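Local coordinates for protein prephenate dehydrogenase (Aquifex aeolicus, PDB 2G5C) that probably catalyses the NAD-dependent oxidative decarboxylation of prephenate to 4-hydroxyphenylpyruvate in tyrosine biosynthesis, at residues 104-115 and 146-157. Numbering follows the deposited sequence.
Sequences YDLENILGKRFV and TKKTDKKRLKLV
Thr-146 holds OG1 between its backbone N and carbonyl carbon (chi1 67°), and Glu-107 sets CG opposite its own carbonyl carbon and runs on extended, which brings hydroxyl and carboxylate together from opposite directions. This contact lies in the Rossmann-type nucleotide-binding domain, where helix 101-110 meets the loop at 146-149, and the start of strand 114-120 packs on helix 151-163. Thr-146 OG1 donates to the syn lone pair of Glu-107 OE2 at 2.6 Å, so the carboxylate of buried Glu-107 has a direct donor. Thr-149 belongs to the same polar cluster: Thr-149 OG1 accepts a nearly straight hydrogen bond from Thr-146 N (N-H...O 176°). Beside it, Thr-146 CG2 meets Tyr-104 CE1 obliquely at 3.5 Å, while the Tyr-104 hydroxyl is hydrogen-bonded to Glu-174.

At the other end, Arg-153 stretches from CG to NE across the Lys-112/Arg-113 backbone, with Arg-113 N above one guanidinium face, offset toward its rim. Its NH1 forms a salt bridge to Asp-150 OD2 at 3.0 Å, meeting it from above the carboxylate plane, and NH2 hydrogen-bonds to Ala-90 O. Asp-150 also N-caps the helix through a weak bond from Arg-153 N. Replacing Arg-153 by an alanine would probably leave Asp-150 without its ion pair, Ala-90 O without this donor and Arg-113 N without the guanidinium that lies against it.

Val-115 turns its branches to helix 151-163: CG2 lies 3.8 Å from Arg-153 CB, and CG1 lies 4.0 Å from Leu-154 CD1, the two side chains crossing at about a right angle. Between loop and strand, one water donates to Lys-112 O and Phe-114 O and accepts from Asp-150 N at 2.9 Å.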
ATOM      1  N   TYR A 104       2.680 -22.924  22.368  1.00 29.29           N
ATOM      2  CA  TYR A 104       2.618 -23.612  23.653  1.00 32.33           C
ATOM      3  C   TYR A 104       1.565 -24.712  23.645  1.00 32.76           C
ATOM      4  O   TYR A 104       1.748 -25.758  24.271  1.00 31.68           O
ATOM      5  CB  TYR A 104       2.333 -22.613  24.779  1.00 33.68           C
ATOM      6  CG  TYR A 104       3.374 -21.517  24.873  1.00 33.41           C
ATOM      7  CD1 TYR A 104       4.711 -21.820  25.130  1.00 33.92           C
ATOM      8  CD2 TYR A 104       3.028 -20.183  24.669  1.00 34.25           C
ATOM      9  CE1 TYR A 104       5.680 -20.821  25.177  1.00 33.34           C
ATOM     10  CE2 TYR A 104       3.991 -19.175  24.714  1.00 33.77           C
ATOM     11  CZ  TYR A 104       5.312 -19.502  24.966  1.00 33.66           C
ATOM     12  OH  TYR A 104       6.271 -18.514  24.986  1.00 34.22           O
ATOM     13  N   ASP A 105       0.461 -24.483  22.940  1.00 32.84           N
ATOM     14  CA  ASP A 105      -0.585 -25.495  22.873  1.00 34.41           C
ATOM     15  C   ASP A 105      -0.088 -26.697  22.079  1.00 34.33           C
ATOM     16  O   ASP A 105      -0.376 -27.844  22.432  1.00 34.40           O
ATOM     17  CB  ASP A 105      -1.859 -24.940  22.224  1.00 36.00           C
ATOM     18  CG  ASP A 105      -2.486 -23.823  23.031  1.00 37.48           C
ATOM     19  OD1 ASP A 105      -2.360 -23.840  24.273  1.00 39.39           O
ATOM     20  OD2 ASP A 105      -3.117 -22.931  22.426  1.00 40.97           O
ATOM     21  N   LEU A 106       0.658 -26.438  21.009  1.00 32.85           N
ATOM     22  CA  LEU A 106       1.184 -27.523  20.193  1.00 33.61           C
ATOM     23  C   LEU A 106       2.255 -28.307  20.945  1.00 34.32           C
ATOM     24  O   LEU A 106       2.374 -29.523  20.765  1.00 32.84           O
ATOM     25  CB  LEU A 106       1.735 -26.984  18.865  1.00 34.52           C
ATOM     26  CG  LEU A 106       0.666 -26.408  17.924  1.00 35.39           C
ATOM     27  CD1 LEU A 106       1.292 -26.030  16.585  1.00 36.19           C
ATOM     28  CD2 LEU A 106      -0.437 -27.435  17.708  1.00 34.63           C
ATOM     29  N   GLU A 107       3.031 -27.619  21.783  1.00 33.88           N
ATOM     30  CA  GLU A 107       4.065 -28.285  22.575  1.00 34.97           C
ATOM     31  C   GLU A 107       3.398 -29.180  23.617  1.00 34.79           C
ATOM     32  O   GLU A 107       3.878 -30.270  23.901  1.00 35.23           O
ATOM     33  CB  GLU A 107       4.955 -27.275  23.307  1.00 35.45           C
ATOM     34  CG  GLU A 107       5.787 -26.352  22.430  1.00 37.46           C
ATOM     35  CD  GLU A 107       6.790 -25.540  23.241  1.00 39.11           C
ATOM     36  OE1 GLU A 107       6.404 -25.003  24.302  1.00 37.86           O
ATOM     37  OE2 GLU A 107       7.962 -25.432  22.816  1.00 39.50           O
ATOM     38  N   ASN A 108       2.291 -28.713  24.189  1.00 36.25           N
ATOM     39  CA  ASN A 108       1.577 -29.490  25.197  1.00 37.33           C
ATOM     40  C   ASN A 108       0.899 -30.722  24.609  1.00 38.57           C
ATOM     41  O   ASN A 108       0.571 -31.657  25.339  1.00 38.12           O
ATOM     42  CB  ASN A 108       0.515 -28.635  25.899  1.00 38.60           C
ATOM     43  CG  ASN A 108       1.115 -27.525  26.738  1.00 39.58           C
ATOM     44  OD1 ASN A 108       2.177 -27.690  27.335  1.00 40.29           O
ATOM     45  ND2 ASN A 108       0.425 -26.393  26.803  1.00 39.04           N
ATOM     46  N   ILE A 109       0.690 -30.721  23.294  1.00 38.35           N
ATOM     47  CA  ILE A 109       0.034 -31.837  22.620  1.00 37.86           C
ATOM     48  C   ILE A 109       1.002 -32.799  21.940  1.00 38.25           C
ATOM     49  O   ILE A 109       0.798 -34.016  21.968  1.00 39.77           O
ATOM     50  CB  ILE A 109      -0.965 -31.335  21.553  1.00 37.44           C
ATOM     51  CG1 ILE A 109      -2.099 -30.558  22.221  1.00 37.44           C
ATOM     52  CG2 ILE A 109      -1.531 -32.512  20.770  1.00 36.86           C
ATOM     53  CD1 ILE A 109      -3.084 -29.946  21.242  1.00 36.29           C
ATOM     54  N   LEU A 110       2.049 -32.261  21.327  1.00 36.94           N
ATOM     55  CA  LEU A 110       3.021 -33.091  20.625  1.00 37.10           C
ATOM     56  C   LEU A 110       4.290 -33.349  21.418  1.00 37.44           C
ATOM     57  O   LEU A 110       5.066 -34.241  21.081  1.00 36.39           O
ATOM     58  CB  LEU A 110       3.381 -32.449  19.286  1.00 37.92           C
ATOM     59  CG  LEU A 110       2.210 -32.301  18.315  1.00 38.52           C
ATOM     60  CD1 LEU A 110       2.657 -31.509  17.100  1.00 38.19           C
ATOM     61  CD2 LEU A 110       1.701 -33.682  17.912  1.00 38.06           C
ATOM     62  N   GLY A 111       4.508 -32.557  22.462  1.00 39.54           N
ATOM     63  CA  GLY A 111       5.690 -32.735  23.287  1.00 38.93           C
ATOM     64  C   GLY A 111       6.976 -32.221  22.672  1.00 39.61           C
ATOM     65  O   GLY A 111       6.987 -31.205  21.975  1.00 41.19           O
ATOM     66  N   LYS A 112       8.067 -32.935  22.936  1.00 38.35           N
ATOM     67  CA  LYS A 112       9.388 -32.567  22.438  1.00 37.13           C
ATOM     68  C   LYS A 112       9.486 -32.604  20.917  1.00 35.14           C
ATOM     69  O   LYS A 112      10.497 -32.199  20.345  1.00 34.82           O
ATOM     70  CB  LYS A 112      10.444 -33.502  23.031  1.00 36.97           C
ATOM     71  CG  LYS A 112      10.482 -33.511  24.549  1.00 38.18           C
ATOM     72  CD  LYS A 112      11.098 -32.235  25.116  1.00 38.69           C
ATOM     73  CE  LYS A 112      12.582 -32.127  24.775  1.00 39.49           C
ATOM     74  NZ  LYS A 112      13.256 -31.019  25.515  1.00 37.15           N
ATOM     75  N   ARG A 113       8.440 -33.087  20.263  1.00 32.99           N
ATOM     76  CA  ARG A 113       8.449 -33.181  18.810  1.00 34.39           C
ATOM     77  C   ARG A 113       8.239 -31.863  18.070  1.00 32.89           C
ATOM     78  O   ARG A 113       8.785 -31.665  16.985  1.00 31.24           O
ATOM     79  CB  ARG A 113       7.392 -34.189  18.347  1.00 35.77           C
ATOM     80  CG  ARG A 113       7.774 -35.631  18.645  1.00 38.35           C
ATOM     81  CD  ARG A 113       6.682 -36.607  18.261  1.00 40.72           C
ATOM     82  NE  ARG A 113       5.494 -36.434  19.087  1.00 42.47           N
ATOM     83  CZ  ARG A 113       4.624 -37.403  19.348  1.00 40.05           C
ATOM     84  NH1 ARG A 113       4.810 -38.617  18.850  1.00 40.91           N
ATOM     85  NH2 ARG A 113       3.571 -37.159  20.116  1.00 41.14           N
ATOM     86  N   PHE A 114       7.474 -30.955  18.664  1.00 31.80           N
ATOM     87  CA  PHE A 114       7.167 -29.691  18.003  1.00 30.42           C
ATOM     88  C   PHE A 114       8.157 -28.533  18.063  1.00 30.63           C
ATOM     89  O   PHE A 114       8.740 -28.230  19.108  1.00 29.33           O
ATOM     90  CB  PHE A 114       5.812 -29.170  18.477  1.00 30.78           C
ATOM     91  CG  PHE A 114       5.356 -27.946  17.744  1.00 30.30           C
ATOM     92  CD1 PHE A 114       4.924 -28.039  16.426  1.00 29.41           C
ATOM     93  CD2 PHE A 114       5.412 -26.695  18.348  1.00 28.93           C
ATOM     94  CE1 PHE A 114       4.557 -26.897  15.715  1.00 29.81           C
ATOM     95  CE2 PHE A 114       5.047 -25.547  17.646  1.00 29.40           C
ATOM     96  CZ  PHE A 114       4.619 -25.649  16.328  1.00 26.93           C
ATOM     97  N   VAL A 115       8.302 -27.874  16.913  1.00 29.80           N
ATOM     98  CA  VAL A 115       9.156 -26.708  16.742  1.00 29.17           C
ATOM     99  C   VAL A 115       8.368 -25.714  15.885  1.00 28.62           C
ATOM    100  O   VAL A 115       8.022 -26.013  14.740  1.00 28.56           O
ATOM    101  CB  VAL A 115      10.462 -27.055  16.011  1.00 30.02           C
ATOM    102  CG1 VAL A 115      11.316 -25.800  15.856  1.00 29.72           C
ATOM    103  CG2 VAL A 115      11.222 -28.124  16.783  1.00 29.98           C
ATOM    104  N   THR A 146      11.269 -22.332  22.543  1.00 35.91           N
ATOM    105  CA  THR A 146      10.969 -21.992  23.927  1.00 37.60           C
ATOM    106  C   THR A 146      11.955 -22.761  24.802  1.00 39.21           C
ATOM    107  O   THR A 146      12.949 -23.296  24.304  1.00 38.28           O
ATOM    108  CB  THR A 146       9.544 -22.412  24.319  1.00 37.03           C
ATOM    109  OG1 THR A 146       9.449 -23.843  24.311  1.00 38.06           O
ATOM    110  CG2 THR A 146       8.532 -21.833  23.345  1.00 36.73           C
ATOM    111  N   LYS A 147      11.679 -22.827  26.100  1.00 40.97           N
ATOM    112  CA  LYS A 147      12.565 -23.544  27.008  1.00 42.45           C
ATOM    113  C   LYS A 147      12.355 -25.049  26.868  1.00 41.19           C
ATOM    114  O   LYS A 147      13.285 -25.831  27.054  1.00 41.25           O
ATOM    115  CB  LYS A 147      12.314 -23.108  28.454  1.00 43.48           C
ATOM    116  CG  LYS A 147      13.368 -23.599  29.437  1.00 47.20           C
ATOM    117  CD  LYS A 147      13.155 -23.000  30.820  1.00 50.66           C
ATOM    118  CE  LYS A 147      14.263 -23.403  31.788  1.00 51.53           C
ATOM    119  NZ  LYS A 147      14.096 -22.744  33.113  1.00 52.62           N
ATOM    120  N   LYS A 148      11.132 -25.446  26.525  1.00 40.32           N
ATOM    121  CA  LYS A 148      10.797 -26.858  26.358  1.00 39.91           C
ATOM    122  C   LYS A 148      11.208 -27.387  24.987  1.00 40.03           C
ATOM    123  O   LYS A 148      11.122 -28.586  24.726  1.00 39.22           O
ATOM    124  CB  LYS A 148       9.293 -27.069  26.543  1.00 41.08           C
ATOM    125  CG  LYS A 148       8.753 -26.567  27.870  1.00 43.51           C
ATOM    126  CD  LYS A 148       7.274 -26.883  28.018  1.00 45.53           C
ATOM    127  CE  LYS A 148       6.720 -26.335  29.325  1.00 46.45           C
ATOM    128  NZ  LYS A 148       5.291 -26.708  29.523  1.00 47.47           N
ATOM    129  N   THR A 149      11.653 -26.488  24.113  1.00 39.72           N
ATOM    130  CA  THR A 149      12.069 -26.869  22.766  1.00 39.49           C
ATOM    131  C   THR A 149      13.313 -27.750  22.775  1.00 40.41           C
ATOM    132  O   THR A 149      14.250 -27.512  23.535  1.00 39.69           O
ATOM    133  CB  THR A 149      12.350 -25.624  21.898  1.00 38.09           C
ATOM    134  OG1 THR A 149      11.165 -24.824  21.814  1.00 36.76           O
ATOM    135  CG2 THR A 149      12.769 -26.036  20.497  1.00 37.97           C
ATOM    136  N   ASP A 150      13.312 -28.764  21.914  1.00 41.15           N
ATOM    137  CA  ASP A 150      14.427 -29.697  21.804  1.00 41.87           C
ATOM    138  C   ASP A 150      15.524 -29.135  20.900  1.00 42.83           C
ATOM    139  O   ASP A 150      15.323 -28.963  19.698  1.00 42.92           O
ATOM    140  CB  ASP A 150      13.915 -31.039  21.263  1.00 42.17           C
ATOM    141  CG  ASP A 150      15.024 -32.039  21.028  1.00 42.62           C
ATOM    142  OD1 ASP A 150      15.977 -32.080  21.835  1.00 43.91           O
ATOM    143  OD2 ASP A 150      14.937 -32.797  20.042  1.00 42.57           O
ATOM    144  N   LYS A 151      16.683 -28.853  21.490  1.00 43.39           N
ATOM    145  CA  LYS A 151      17.817 -28.294  20.757  1.00 44.34           C
ATOM    146  C   LYS A 151      18.169 -29.047  19.485  1.00 43.99           C
ATOM    147  O   LYS A 151      18.509 -28.435  18.471  1.00 43.69           O
ATOM    148  CB  LYS A 151      19.055 -28.223  21.659  1.00 46.01           C
ATOM    149  CG  LYS A 151      19.103 -26.996  22.559  1.00 48.37           C
ATOM    150  CD  LYS A 151      19.165 -25.715  21.735  1.00 50.58           C
ATOM    151  CE  LYS A 151      19.222 -24.476  22.621  1.00 51.83           C
ATOM    152  NZ  LYS A 151      19.163 -23.216  21.819  1.00 51.21           N
ATOM    153  N   LYS A 152      18.098 -30.372  19.537  1.00 44.06           N
ATOM    154  CA  LYS A 152      18.417 -31.183  18.371  1.00 43.79           C
ATOM    155  C   LYS A 152      17.389 -30.966  17.266  1.00 42.26           C
ATOM    156  O   LYS A 152      17.744 -30.857  16.092  1.00 42.00           O
ATOM    157  CB  LYS A 152      18.477 -32.663  18.756  1.00 45.33           C
ATOM    158  CG  LYS A 152      19.498 -32.975  19.844  1.00 50.16           C
ATOM    159  CD  LYS A 152      20.896 -32.499  19.449  1.00 52.86           C
ATOM    160  CE  LYS A 152      21.909 -32.737  20.562  1.00 53.29           C
ATOM    161  NZ  LYS A 152      22.037 -34.183  20.900  1.00 54.63           N
ATOM    162  N   ARG A 153      16.114 -30.901  17.641  1.00 40.83           N
ATOM    163  CA  ARG A 153      15.049 -30.690  16.666  1.00 38.72           C
ATOM    164  C   ARG A 153      15.060 -29.263  16.121  1.00 37.29           C
ATOM    165  O   ARG A 153      14.707 -29.034  14.964  1.00 36.21           O
ATOM    166  CB  ARG A 153      13.687 -31.002  17.288  1.00 38.52           C
ATOM    167  CG  ARG A 153      13.399 -32.489  17.440  1.00 38.65           C
ATOM    168  CD  ARG A 153      11.966 -32.716  17.899  1.00 38.53           C
ATOM    169  NE  ARG A 153      11.551 -34.112  17.781  1.00 39.89           N
ATOM    170  CZ  ARG A 153      11.986 -35.096  18.561  1.00 41.00           C
ATOM    171  NH1 ARG A 153      12.858 -34.851  19.528  1.00 42.62           N
ATOM    172  NH2 ARG A 153      11.542 -36.332  18.376  1.00 42.83           N
ATOM    173  N   LEU A 154      15.466 -28.306  16.950  1.00 36.75           N
ATOM    174  CA  LEU A 154      15.529 -26.911  16.514  1.00 35.28           C
ATOM    175  C   LEU A 154      16.589 -26.772  15.430  1.00 36.05           C
ATOM    176  O   LEU A 154      16.337 -26.207  14.364  1.00 35.07           O
ATOM    177  CB  LEU A 154      15.889 -25.989  17.681  1.00 32.65           C
ATOM    178  CG  LEU A 154      16.049 -24.509  17.307  1.00 31.37           C
ATOM    179  CD1 LEU A 154      14.704 -23.949  16.846  1.00 29.54           C
ATOM    180  CD2 LEU A 154      16.573 -23.718  18.494  1.00 28.70           C
ATOM    181  N   LYS A 155      17.778 -27.295  15.715  1.00 36.72           N
ATOM    182  CA  LYS A 155      18.890 -27.238  14.779  1.00 37.71           C
ATOM    183  C   LYS A 155      18.517 -27.927  13.477  1.00 37.05           C
ATOM    184  O   LYS A 155      18.863 -27.455  12.396  1.00 38.82           O
ATOM    185  CB  LYS A 155      20.132 -27.907  15.383  1.00 39.51           C
ATOM    186  CG  LYS A 155      20.694 -27.199  16.606  1.00 40.75           C
ATOM    187  CD  LYS A 155      22.000 -27.838  17.062  1.00 42.05           C
ATOM    188  CE  LYS A 155      22.536 -27.177  18.327  1.00 43.07           C
ATOM    189  NZ  LYS A 155      22.799 -25.722  18.140  1.00 42.77           N
ATOM    190  N   LEU A 156      17.816 -29.050  13.585  1.00 36.49           N
ATOM    191  CA  LEU A 156      17.388 -29.791  12.409  1.00 35.26           C
ATOM    192  C   LEU A 156      16.525 -28.895  11.520  1.00 34.78           C
ATOM    193  O   LEU A 156      16.889 -28.596  10.381  1.00 34.18           O
ATOM    194  CB  LEU A 156      16.588 -31.027  12.831  1.00 35.13           C
ATOM    195  CG  LEU A 156      15.903 -31.830  11.720  1.00 34.93           C
ATOM    196  CD1 LEU A 156      16.941 -32.407  10.776  1.00 34.47           C
ATOM    197  CD2 LEU A 156      15.068 -32.941  12.342  1.00 36.35           C
ATOM    198  N   VAL A 157      15.388 -28.463  12.058  1.00 33.59           N
ATOM    199  CA  VAL A 157      14.458 -27.606  11.334  1.00 33.71           C
ATOM    200  C   VAL A 157      15.147 -26.369  10.765  1.00 34.35           C
ATOM    201  O   VAL A 157      14.827 -25.929   9.662  1.00 33.50           O
ATOM    202  CB  VAL A 157      13.288 -27.175  12.250  1.00 32.83           C
ATOM    203  CG1 VAL A 157      12.371 -26.212  11.517  1.00 31.12           C
ATOM    204  CG2 VAL A 157      12.506 -28.404  12.695  1.00 32.08           C
TER
HETATM  205  O   HOH W   1      11.128 -29.684  20.184  1.00 33.97           O